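Local coordinates for SAM-dependent O-methyltransferase (Thermotoga maritima, PDB 1O54), which probably uses S-adenosyl-L-methionine to methylate N1 of adenosine 58 in tRNA, working as a tetramer built from two dimers, at residues Val110-Gly122 with Leu130-Glu144. Numbering follows the deposited sequence.
Sequences VKEGDRIIDTGVG and LARAVGSSGKVFAYE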
# COMPACT_ATOMS: atom_id res chain seq x y z
N VAL A 110 26.59 2.38 -2.02
CA VAL A 110 27.67 1.46 -2.40
C VAL A 110 28.13 1.78 -3.83
O VAL A 110 27.32 1.86 -4.75
CB VAL A 110 27.30 -0.03 -2.26
CG1 VAL A 110 28.47 -0.90 -2.56
CG2 VAL A 110 26.71 -0.33 -0.88
N LYS A 111 29.43 2.00 -3.96
CA LYS A 111 30.00 2.50 -5.20
C LYS A 111 31.41 1.97 -5.39
O LYS A 111 32.00 1.34 -4.51
CB LYS A 111 30.02 4.01 -5.17
CG LYS A 111 30.97 4.56 -4.16
CD LYS A 111 30.81 6.06 -3.92
CE LYS A 111 32.07 6.59 -3.19
NZ LYS A 111 32.32 6.07 -1.81
N GLU A 112 31.92 2.21 -6.59
CA GLU A 112 33.24 1.71 -7.02
C GLU A 112 34.28 1.96 -5.97
O GLU A 112 34.49 3.10 -5.53
CB GLU A 112 33.65 2.39 -8.34
CG GLU A 112 34.96 1.85 -8.93
CD GLU A 112 34.86 0.46 -9.50
OE1 GLU A 112 35.79 -0.37 -9.23
OE2 GLU A 112 33.88 0.18 -10.23
N GLY A 113 35.00 0.90 -5.60
CA GLY A 113 36.10 1.00 -4.66
C GLY A 113 35.73 0.93 -3.18
O GLY A 113 36.63 0.93 -2.33
N ASP A 114 34.45 0.93 -2.86
CA ASP A 114 34.01 0.87 -1.48
C ASP A 114 34.43 -0.44 -0.81
O ASP A 114 34.55 -1.51 -1.45
CB ASP A 114 32.51 0.98 -1.34
CG ASP A 114 31.99 2.39 -1.34
OD1 ASP A 114 32.79 3.36 -1.36
OD2 ASP A 114 30.73 2.57 -1.35
N ARG A 115 34.70 -0.32 0.47
CA ARG A 115 34.90 -1.44 1.37
C ARG A 115 33.61 -1.56 2.22
O ARG A 115 33.21 -0.60 2.90
CB ARG A 115 36.11 -1.20 2.28
CG ARG A 115 37.43 -1.24 1.48
CD ARG A 115 38.63 -0.58 2.19
NE ARG A 115 38.99 -1.31 3.40
CZ ARG A 115 38.75 -0.90 4.66
NH1 ARG A 115 38.14 0.24 4.91
NH2 ARG A 115 39.18 -1.63 5.67
N ILE A 116 33.01 -2.74 2.18
CA ILE A 116 31.69 -2.97 2.74
C ILE A 116 31.75 -4.22 3.63
O ILE A 116 32.33 -5.23 3.22
CB ILE A 116 30.69 -3.28 1.60
CG1 ILE A 116 30.63 -2.14 0.58
CG2 ILE A 116 29.31 -3.61 2.20
CD1 ILE A 116 30.13 -0.87 1.10
N ILE A 117 31.14 -4.17 4.81
CA ILE A 117 30.98 -5.36 5.66
C ILE A 117 29.55 -5.87 5.44
O ILE A 117 28.60 -5.09 5.46
CB ILE A 117 31.26 -5.04 7.13
CG1 ILE A 117 32.78 -4.85 7.33
CG2 ILE A 117 30.73 -6.09 8.08
CD1 ILE A 117 33.15 -4.27 8.66
N ASP A 118 29.41 -7.17 5.31
CA ASP A 118 28.12 -7.84 5.18
C ASP A 118 28.09 -8.99 6.18
O ASP A 118 28.98 -9.83 6.19
CB ASP A 118 28.01 -8.39 3.76
CG ASP A 118 26.72 -9.13 3.50
OD1 ASP A 118 26.76 -10.23 2.86
OD2 ASP A 118 25.62 -8.72 3.92
N THR A 119 27.09 -9.04 7.04
CA THR A 119 26.98 -10.17 7.95
C THR A 119 25.55 -10.32 8.49
O THR A 119 24.95 -9.30 8.76
CB THR A 119 27.97 -10.00 9.11
OG1 THR A 119 28.06 -11.22 9.88
CG2 THR A 119 27.58 -8.90 10.10
N GLY A 120 25.01 -11.52 8.64
CA GLY A 120 25.49 -12.76 8.08
C GLY A 120 25.32 -12.75 6.58
O GLY A 120 24.94 -11.74 6.00
N VAL A 121 25.60 -13.88 5.95
CA VAL A 121 25.63 -13.96 4.52
C VAL A 121 24.56 -14.88 3.95
O VAL A 121 23.99 -14.60 2.89
CB VAL A 121 27.03 -14.42 4.06
CG1 VAL A 121 27.13 -14.38 2.57
CG2 VAL A 121 28.07 -13.51 4.68
N GLY A 122 24.31 -16.00 4.60
CA GLY A 122 23.28 -16.91 4.10
C GLY A 122 23.64 -17.47 2.75
O GLY A 122 24.77 -17.92 2.52
N LEU A 130 25.70 -6.33 -3.22
CA LEU A 130 26.77 -5.47 -2.72
C LEU A 130 28.03 -5.65 -3.57
O LEU A 130 28.71 -4.67 -3.87
CB LEU A 130 27.05 -5.81 -1.24
CG LEU A 130 25.88 -5.52 -0.27
CD1 LEU A 130 26.18 -6.09 1.13
CD2 LEU A 130 25.54 -4.03 -0.20
N ALA A 131 28.35 -6.90 -3.90
CA ALA A 131 29.55 -7.21 -4.73
C ALA A 131 29.46 -6.51 -6.10
O ALA A 131 30.44 -5.96 -6.57
CB ALA A 131 29.70 -8.69 -4.93
N ARG A 132 28.30 -6.55 -6.74
CA ARG A 132 28.15 -5.85 -8.02
C ARG A 132 28.41 -4.36 -7.83
O ARG A 132 29.11 -3.73 -8.65
CB ARG A 132 26.76 -6.05 -8.60
CG ARG A 132 26.60 -7.38 -9.25
CD ARG A 132 25.37 -7.41 -10.11
NE ARG A 132 25.38 -8.57 -10.98
CZ ARG A 132 24.36 -8.88 -11.77
NH1 ARG A 132 23.30 -8.11 -11.80
NH2 ARG A 132 24.43 -9.93 -12.54
N ALA A 133 27.89 -3.80 -6.74
CA ALA A 133 27.99 -2.38 -6.51
C ALA A 133 29.39 -1.85 -6.15
O ALA A 133 29.67 -0.68 -6.41
CB ALA A 133 27.00 -1.95 -5.43
N VAL A 134 30.25 -2.65 -5.55
CA VAL A 134 31.59 -2.14 -5.17
C VAL A 134 32.55 -2.07 -6.36
O VAL A 134 33.68 -1.55 -6.24
CB VAL A 134 32.23 -2.95 -4.02
CG1 VAL A 134 31.32 -2.96 -2.74
CG2 VAL A 134 32.54 -4.36 -4.46
N GLY A 135 32.15 -2.65 -7.49
CA GLY A 135 33.00 -2.67 -8.67
C GLY A 135 34.17 -3.63 -8.55
O GLY A 135 34.32 -4.34 -7.56
N SER A 136 35.01 -3.67 -9.58
CA SER A 136 36.19 -4.53 -9.52
C SER A 136 37.23 -4.09 -8.48
O SER A 136 38.08 -4.90 -8.08
CB SER A 136 36.87 -4.63 -10.89
OG SER A 136 37.38 -3.38 -11.30
N SER A 137 37.21 -2.82 -8.10
CA SER A 137 38.22 -2.25 -7.18
C SER A 137 37.84 -2.22 -5.68
O SER A 137 38.68 -1.91 -4.82
CB SER A 137 38.62 -0.83 -7.64
OG SER A 137 37.60 0.14 -7.38
N GLY A 138 36.58 -2.50 -5.39
CA GLY A 138 36.08 -2.54 -4.03
C GLY A 138 36.15 -3.94 -3.45
O GLY A 138 36.66 -4.88 -4.08
N LYS A 139 35.59 -4.10 -2.25
CA LYS A 139 35.59 -5.39 -1.59
C LYS A 139 34.45 -5.48 -0.59
O LYS A 139 34.18 -4.50 0.14
CB LYS A 139 36.89 -5.60 -0.84
CG LYS A 139 37.13 -7.04 -0.38
CD LYS A 139 37.28 -8.02 -1.56
CE LYS A 139 38.63 -7.91 -2.24
NZ LYS A 139 38.94 -9.02 -3.20
N VAL A 140 33.83 -6.66 -0.55
CA VAL A 140 32.86 -7.02 0.48
C VAL A 140 33.52 -8.01 1.44
O VAL A 140 34.00 -9.06 1.03
CB VAL A 140 31.57 -7.61 -0.11
CG1 VAL A 140 30.54 -7.90 0.98
CG2 VAL A 140 31.00 -6.64 -1.15
N PHE A 141 33.54 -7.63 2.72
CA PHE A 141 34.03 -8.53 3.79
C PHE A 141 32.79 -9.15 4.39
O PHE A 141 32.00 -8.50 5.10
CB PHE A 141 34.84 -7.73 4.81
CG PHE A 141 35.97 -6.97 4.18
CD1 PHE A 141 37.15 -7.60 3.89
CD2 PHE A 141 35.81 -5.63 3.84
CE1 PHE A 141 38.20 -6.91 3.30
CE2 PHE A 141 36.84 -4.95 3.23
CZ PHE A 141 38.02 -5.57 2.94
N ALA A 142 32.60 -10.41 4.06
CA ALA A 142 31.37 -11.14 4.38
C ALA A 142 31.59 -12.12 5.51
O ALA A 142 32.23 -13.17 5.32
CB ALA A 142 30.86 -11.84 3.12
N TYR A 143 31.07 -11.78 6.69
CA TYR A 143 31.28 -12.59 7.87
C TYR A 143 30.14 -13.58 8.01
O TYR A 143 28.97 -13.19 8.10
CB TYR A 143 31.37 -11.70 9.09
CG TYR A 143 32.64 -10.91 9.20
CD1 TYR A 143 32.90 -9.83 8.39
CD2 TYR A 143 33.57 -11.21 10.20
CE1 TYR A 143 34.08 -9.09 8.54
CE2 TYR A 143 34.74 -10.49 10.35
CZ TYR A 143 34.99 -9.44 9.52
OH TYR A 143 36.16 -8.73 9.68
N GLU A 144 30.48 -14.85 8.04
CA GLU A 144 29.50 -15.92 8.17
C GLU A 144 30.11 -17.05 8.94
O GLU A 144 30.84 -17.84 8.37
CB GLU A 144 29.08 -16.41 6.81
CG GLU A 144 28.09 -17.55 6.83
CD GLU A 144 26.84 -17.21 7.59
OE1 GLU A 144 25.95 -16.51 7.02
OE2 GLU A 144 26.76 -17.61 8.77
O HOH W 1 27.81 1.11 -7.36
O HOH W 2 34.56 -1.74 -12.06
O HOH W 3 38.86 -0.51 -2.18
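Val-134 sets its CG1 methyl against both CG1 of Val-110, 3.5 Å away, and CG1 of Ile-116, just as near; it lies alongside Val-110 and crosses Ile-116 at a slant. Val-110, with CG1 anti to its amide nitrogen (chi1 -176°), also presses that methyl tightly on CB of Ala-133, 3.4 Å away, while its CG2 meets Leu-130 CD2. The other methyl of Leu-130, CD1, fills the hollow between CG2 of Ile-116 and the side chain of Asp-118. Beneath this apolar ridge, strands 115-119 and 139-143 run parallel, their axes approaching to 4.6 Å, with a backbone ladder running from Lys-139 N on Asp-114 O to Tyr-143 N on Asp-118 O. On the opposite face of the sheet, CB of Arg-115 abuts the ring edge of Phe-141, and Lys-139 CG lies over one face of that ring, toward its rim.

Farther along, OE1 of Glu-112 takes two bonds from Ser-137, from OG at 2.6 Å on its anti lone pair and from the backbone N at 3.0 Å. With an alanine here, Ser-137 OG and N would probably lose this acceptor, leaving the loop at Ser-137 less firmly held, and Arg-165 of a neighbouring subunit is likely to lose its salt bridge to the carboxylate.

At the far end OE1 of Glu-144, predicted to bind S-adenosyl-L-methionine, receives Val-121 N at 2.9 Å and Gly-122 N at 3.0 Å from opposite faces of the carboxylate plane; OE2 pairs with Arg-146. This ties the glycine-rich loop to the second strand's end, consistent with a Rossmann-like cofactor site. The segments hold both strands and the last half of the helix of a beta-alpha-beta unit: helix 125-134 packs on the Ile-116 and Asp-118 face, strand 182-187 flanks 115-119, and strand 166-169 flanks 139-143.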